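Local atomic coordinates of 5-carboxyvanillate decarboxylase (PDB entry 4NG3), a protein that probably catalyses the metal-dependent removal of the carboxylate group from 5-carboxyvanillate, as a carboxy-lyase of the amidohydrolase superfamily. Residues L169-H174 against L221-G226; R238-H243 against K258-F263. All blocks are in the same frame, centred on the assembly; numbering follows the deposited sequence.

Interaction 1 (L169-H174 against L221-G226). With MN (manganese (II) ion), chain I; 1DF (4-hydroxy-3-methoxy-5-nitrobenzoic acid), chain J.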
# COMPACT_ATOMS: atom_id res chain seq x y z
N LEU A 169 17.36 21.80 -1.56
CA LEU A 169 16.13 21.72 -0.77
C LEU A 169 15.51 20.32 -0.82
O LEU A 169 15.43 19.70 -1.89
CB LEU A 169 15.11 22.73 -1.28
CG LEU A 169 15.52 24.21 -1.19
CD1 LEU A 169 14.41 25.09 -1.74
CD2 LEU A 169 15.83 24.58 0.26
N ALA A 170 15.08 19.82 0.33
CA ALA A 170 14.34 18.57 0.37
C ALA A 170 12.92 18.78 -0.15
O ALA A 170 12.34 19.86 0.01
CB ALA A 170 14.32 18.00 1.81
N LEU A 171 12.37 17.76 -0.81
CA LEU A 171 11.02 17.85 -1.37
C LEU A 171 10.09 16.91 -0.63
O LEU A 171 10.27 15.71 -0.67
CB LEU A 171 11.02 17.49 -2.86
CG LEU A 171 9.61 17.35 -3.48
CD1 LEU A 171 8.90 18.71 -3.60
CD2 LEU A 171 9.63 16.60 -4.82
N TYR A 172 9.10 17.48 0.04
CA TYR A 172 8.06 16.71 0.71
C TYR A 172 7.03 16.39 -0.36
O TYR A 172 6.41 17.31 -0.90
CB TYR A 172 7.42 17.57 1.82
CG TYR A 172 6.75 16.80 2.94
CD1 TYR A 172 5.77 15.84 2.67
CD2 TYR A 172 7.09 17.04 4.26
CE1 TYR A 172 5.17 15.13 3.71
CE2 TYR A 172 6.49 16.35 5.30
CZ TYR A 172 5.53 15.40 5.02
OH TYR A 172 4.94 14.70 6.05
N ILE A 173 6.88 15.11 -0.70
CA ILE A 173 5.81 14.71 -1.60
C ILE A 173 4.60 14.32 -0.76
O ILE A 173 4.55 13.23 -0.18
CB ILE A 173 6.21 13.56 -2.55
CG1 ILE A 173 7.40 13.98 -3.42
CG2 ILE A 173 5.02 13.18 -3.43
CD1 ILE A 173 7.80 12.98 -4.49
N HIS A 174 3.66 15.25 -0.67
CA HIS A 174 2.44 15.09 0.12
C HIS A 174 1.37 14.40 -0.73
O HIS A 174 1.44 14.43 -1.97
CB HIS A 174 1.98 16.48 0.59
CG HIS A 174 0.78 16.46 1.49
ND1 HIS A 174 -0.51 16.40 1.00
CD2 HIS A 174 0.67 16.50 2.84
CE1 HIS A 174 -1.36 16.39 2.01
NE2 HIS A 174 -0.67 16.46 3.14
N LEU A 221 19.02 14.09 -4.60
CA LEU A 221 17.66 14.43 -4.20
C LEU A 221 17.36 13.92 -2.80
O LEU A 221 17.77 12.83 -2.41
CB LEU A 221 16.65 13.79 -5.14
CG LEU A 221 16.36 14.43 -6.49
CD1 LEU A 221 15.41 13.51 -7.24
CD2 LEU A 221 15.76 15.81 -6.30
N LYS A 222 16.65 14.73 -2.02
CA LYS A 222 16.06 14.24 -0.79
C LYS A 222 14.54 14.38 -0.86
O LYS A 222 14.01 15.47 -1.08
CB LYS A 222 16.61 14.98 0.43
CG LYS A 222 16.07 14.47 1.77
CD LYS A 222 16.68 13.11 2.15
CE LYS A 222 18.15 13.25 2.58
NZ LYS A 222 18.88 11.93 2.65
N ILE A 223 13.85 13.26 -0.70
CA ILE A 223 12.39 13.23 -0.73
C ILE A 223 11.89 12.91 0.67
O ILE A 223 12.51 12.13 1.40
CB ILE A 223 11.86 12.15 -1.71
CG1 ILE A 223 12.50 12.32 -3.09
CG2 ILE A 223 10.33 12.21 -1.83
CD1 ILE A 223 12.19 13.65 -3.77
N VAL A 224 10.79 13.55 1.06
CA VAL A 224 10.18 13.26 2.35
C VAL A 224 8.75 12.81 2.11
O VAL A 224 8.03 13.43 1.32
CB VAL A 224 10.18 14.52 3.26
CG1 VAL A 224 9.36 14.25 4.53
CG2 VAL A 224 11.58 14.93 3.61
N LEU A 225 8.37 11.71 2.76
CA LEU A 225 7.02 11.17 2.67
C LEU A 225 6.39 11.13 4.06
O LEU A 225 7.02 10.67 5.01
CB LEU A 225 7.05 9.74 2.12
CG LEU A 225 7.57 9.50 0.70
CD1 LEU A 225 7.49 8.00 0.38
CD2 LEU A 225 6.73 10.29 -0.26
N GLY A 226 5.14 11.58 4.17
CA GLY A 226 4.45 11.52 5.43
C GLY A 226 3.76 10.18 5.64
O GLY A 226 3.99 9.23 4.90
MN MN I . -1.38 16.30 5.25
C1 1DF J . -6.94 15.41 4.80
CO1 1DF J . -5.87 14.72 5.37
CO2 1DF J . -6.71 16.46 3.92
CM1 1DF J . -4.56 15.10 5.06
CM2 1DF J . -5.41 16.83 3.62
OM 1DF J . -5.11 17.86 2.77
CZ 1DF J . -4.35 16.16 4.19
CC 1DF J . -8.36 15.07 5.07
CV 1DF J . -6.01 18.30 1.80
O1 1DF J . -8.67 14.43 6.11
O2 1DF J . -9.25 15.43 4.25
O3 1DF J . -3.15 16.83 4.18
N 1DF J . -3.45 14.24 5.37
O11 1DF J . -2.21 14.64 5.16
O22 1DF J . -3.66 13.07 5.86
O HOH W 1 16.82 17.56 -2.74
O HOH W 2 3.51 12.03 2.06
O HOH W 3 -0.75 18.38 5.76

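Interaction 2 (R238-H243 against K258-F263). With 1DF (4-hydroxy-3-methoxy-5-nitrobenzoic acid), chain B; EDO (1,2-ethanediol), chain K.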
# COMPACT_ATOMS: atom_id res chain seq x y z
N ARG A 238 10.39 -6.94 0.07
CA ARG A 238 9.75 -7.44 -1.15
C ARG A 238 10.15 -6.62 -2.36
O ARG A 238 10.38 -7.17 -3.43
CB ARG A 238 8.22 -7.43 -1.00
CG ARG A 238 7.42 -8.15 -2.11
CD ARG A 238 6.15 -8.72 -1.49
NE ARG A 238 5.09 -9.11 -2.42
CZ ARG A 238 5.06 -10.26 -3.08
NH1 ARG A 238 6.06 -11.12 -2.98
NH2 ARG A 238 4.03 -10.54 -3.88
N LEU A 239 10.25 -5.30 -2.19
CA LEU A 239 10.75 -4.43 -3.25
C LEU A 239 12.13 -4.88 -3.71
O LEU A 239 12.41 -4.95 -4.91
CB LEU A 239 10.82 -2.98 -2.76
CG LEU A 239 9.46 -2.28 -2.66
CD1 LEU A 239 9.62 -0.98 -1.89
CD2 LEU A 239 8.91 -2.03 -4.05
N ASP A 240 13.00 -5.18 -2.75
CA ASP A 240 14.33 -5.70 -3.04
C ASP A 240 14.30 -7.08 -3.68
O ASP A 240 14.98 -7.32 -4.68
CB ASP A 240 15.20 -5.74 -1.78
CG ASP A 240 15.71 -4.37 -1.37
OD1 ASP A 240 15.47 -3.40 -2.12
OD2 ASP A 240 16.38 -4.29 -0.31
N TYR A 241 13.53 -8.00 -3.09
CA TYR A 241 13.57 -9.37 -3.57
C TYR A 241 13.11 -9.47 -5.02
O TYR A 241 13.76 -10.12 -5.84
CB TYR A 241 12.78 -10.36 -2.69
CG TYR A 241 12.93 -11.75 -3.26
CD1 TYR A 241 14.02 -12.54 -2.91
CD2 TYR A 241 12.06 -12.23 -4.23
CE1 TYR A 241 14.21 -13.78 -3.47
CE2 TYR A 241 12.25 -13.46 -4.81
CZ TYR A 241 13.33 -14.24 -4.42
OH TYR A 241 13.52 -15.48 -5.00
N MET A 242 12.00 -8.82 -5.33
CA MET A 242 11.38 -8.93 -6.64
C MET A 242 12.02 -8.06 -7.71
O MET A 242 11.61 -8.10 -8.87
CB MET A 242 9.88 -8.61 -6.52
CG MET A 242 9.09 -9.73 -5.85
SD MET A 242 9.25 -11.24 -6.82
CE MET A 242 8.34 -12.43 -5.82
N HIS A 243 13.04 -7.29 -7.34
CA HIS A 243 13.65 -6.38 -8.30
C HIS A 243 14.35 -7.12 -9.43
O HIS A 243 14.35 -6.65 -10.56
CB HIS A 243 14.61 -5.39 -7.63
CG HIS A 243 14.99 -4.25 -8.52
ND1 HIS A 243 16.31 -3.90 -8.76
CD2 HIS A 243 14.24 -3.39 -9.25
CE1 HIS A 243 16.34 -2.86 -9.58
NE2 HIS A 243 15.10 -2.54 -9.90
N LYS A 258 20.00 -1.19 -4.68
CA LYS A 258 18.74 -1.88 -4.43
C LYS A 258 17.67 -0.84 -4.11
O LYS A 258 17.99 0.23 -3.58
CB LYS A 258 18.88 -2.82 -3.22
CG LYS A 258 19.94 -3.90 -3.36
CD LYS A 258 19.96 -4.78 -2.11
CE LYS A 258 20.97 -5.92 -2.28
NZ LYS A 258 20.95 -6.88 -1.13
N PRO A 259 16.40 -1.14 -4.42
CA PRO A 259 15.29 -0.23 -4.12
C PRO A 259 15.30 0.28 -2.68
O PRO A 259 15.12 1.49 -2.46
CB PRO A 259 14.06 -1.10 -4.41
CG PRO A 259 14.52 -1.95 -5.56
CD PRO A 259 15.95 -2.32 -5.18
N SER A 260 15.54 -0.60 -1.71
CA SER A 260 15.54 -0.19 -0.31
C SER A 260 16.71 0.74 0.01
O SER A 260 16.64 1.56 0.92
CB SER A 260 15.56 -1.39 0.64
OG SER A 260 16.86 -1.99 0.69
N GLU A 261 17.80 0.60 -0.75
CA GLU A 261 18.97 1.44 -0.53
C GLU A 261 18.71 2.87 -1.01
O GLU A 261 19.16 3.83 -0.38
CB GLU A 261 20.20 0.82 -1.18
CG GLU A 261 20.54 -0.52 -0.55
CD GLU A 261 21.61 -1.30 -1.30
OE1 GLU A 261 21.89 -0.97 -2.47
OE2 GLU A 261 22.16 -2.24 -0.70
N TYR A 262 17.95 3.01 -2.09
CA TYR A 262 17.49 4.34 -2.50
C TYR A 262 16.57 4.91 -1.45
O TYR A 262 16.60 6.11 -1.17
CB TYR A 262 16.75 4.29 -3.83
CG TYR A 262 17.65 3.97 -4.97
CD1 TYR A 262 18.60 4.88 -5.41
CD2 TYR A 262 17.55 2.75 -5.64
CE1 TYR A 262 19.43 4.58 -6.47
CE2 TYR A 262 18.39 2.45 -6.69
CZ TYR A 262 19.32 3.37 -7.10
OH TYR A 262 20.16 3.08 -8.15
N PHE A 263 15.72 4.07 -0.89
CA PHE A 263 14.78 4.59 0.07
C PHE A 263 15.52 5.12 1.30
O PHE A 263 15.20 6.20 1.81
CB PHE A 263 13.71 3.58 0.47
CG PHE A 263 12.54 4.22 1.16
CD1 PHE A 263 11.55 4.86 0.43
CD2 PHE A 263 12.47 4.24 2.54
CE1 PHE A 263 10.49 5.48 1.06
CE2 PHE A 263 11.40 4.85 3.19
CZ PHE A 263 10.41 5.47 2.45
C1 1DF B . 4.63 -14.41 -8.87
CO1 1DF B . 4.67 -14.18 -7.50
CO2 1DF B . 3.58 -15.13 -9.42
CM1 1DF B . 3.65 -14.68 -6.69
CM2 1DF B . 2.57 -15.63 -8.60
OM 1DF B . 1.51 -16.34 -9.11
CZ 1DF B . 2.61 -15.40 -7.24
CC 1DF B . 5.71 -13.91 -9.76
CV 1DF B . 1.21 -16.28 -10.45
O1 1DF B . 6.84 -13.63 -9.28
O2 1DF B . 5.51 -13.79 -10.99
O3 1DF B . 1.86 -16.25 -6.45
N 1DF B . 3.51 -14.19 -5.36
O11 1DF B . 2.61 -14.69 -4.56
O22 1DF B . 4.30 -13.23 -4.95
C1 EDO K . 14.34 -12.53 -7.97
O1 EDO K . 13.82 -11.21 -8.21
C2 EDO K . 15.45 -12.48 -6.92
O2 EDO K . 16.66 -11.95 -7.48

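Interaction 1 (L169-H174 against L221-G226)
Y172 and V224 come together because both swing the touching group away from their own backbone nitrogen: CG of Y172 lies anti to N (chi1 -157°), and so does CG1 of V224 (chi1 172°). The valine methyl is thereby laid over one face of the phenol ring, displaced toward its rim, in a CH-pi contact with V224 CG1 3.6 Å from Y172 CD2. The ring reaches past the end of strand 223-225 to G226, where the lack of a side chain allows Y172 OH to approach G226 CA to 3.3 Å. That hydroxyl is hydrogen-bonded to E8, a manganese ligand, and to T270, so Y172 belongs to the second shell of the metal.

On the other face of the sheet L171 and I223 lie side by side, with L171 CD2 4.0 Å from I223 CD1, while I173 CD1 rests on I223 CG2 at 3.8 Å. L171 goes on to meet helix 158-167, and I173 and L225 meet helix 197-211.

A short parallel ladder joins the backbones. L171 N donates to K222 O at 2.8 Å in a nearly straight bond, V224 N returns one to L171 O, and I173 N reaches V224 O at 2.9 Å. The strands cross at -35°, and at both ends of the ladder a water takes the place of the next rung, linking L169 O to K222 N and I173 O to G226 N. Just beyond, H174 NE2 binds the manganese ion at 2.2 Å; E8, D297, a water and two oxygens of the nitrobenzoate complete its six ligands. Neighbouring parallel strands with a metal-binding histidine at a C-terminal strand end are characteristic of the metal site of amidohydrolase-type TIM barrels, to which this protein's family belongs.

Interaction 2 (R238-H243 against K258-F263)
S260 OG donates to D240 OD2 at 2.6 Å, and beside it S260 N donates to D240 OD1 at 2.8 Å. One residue thus grips both carboxylate oxygens, each through its syn lone pair, which fixes the rotation of the group. The serine torsion explains the fit: with chi1 at 75°, OG sits between its own N and carbonyl carbon, and both donors can face the same carboxylate. Because S260 lies in the first turn of helix 259-266, the negative charge of D240 is probably favoured by the helix's N-terminal end as well.

P259, which has no N-H to offer, contributes shape instead. Its CD packs 3.3 Å from D240 OD1, its CB lies 4.1 Å from L239 CB, and its CG sits over one face of the H243 imidazole, off-centre, 3.8 Å from H243 CG, in a CH-pi contact. K258, at the N-cap position, lays its CB alongside the aspartate, but its ammonium group stays too distant for a salt bridge. The backbone N of K258 is bonded to E261 OE1 at 2.9 Å, the glutamate reaching back to the N-cap residue, with the hydrogen arriving from above the carboxylate plane.

Two residues before D240 on helix 236-241, R238 NH2 donates at 2.9 Å to nitro oxygen O22 of a nitrobenzoate that is also held by R46 and H227 of the second subunit. The contact joins the end of this helix to the start of helix 259-266: L211 of helix 197-211 touches both H243 and P259, L236 packs on S260 and F263, and W196 of the second subunit meets L239.

The two contacts show how place in the fold sets chemistry. Interaction 1 lies in the buried barrel core, where backbone bonds between adjacent strands are flanked by apolar side chains; interaction 2, partly buried and with its centre about 19 Å from that of interaction 1, relies on a carboxylate gripped by a helix start. They hold different elements, yet they meet, with L225 CD1 4.0 Å from F263 CE1, and helix 259-266 leads into strand 267-270, the next neighbour of strand 223-225. The dimer supplies a second connection: the manganese-bound nitrobenzoate beside interaction 1 receives R238 of the second subunit, from that subunit's own 238-243 segment.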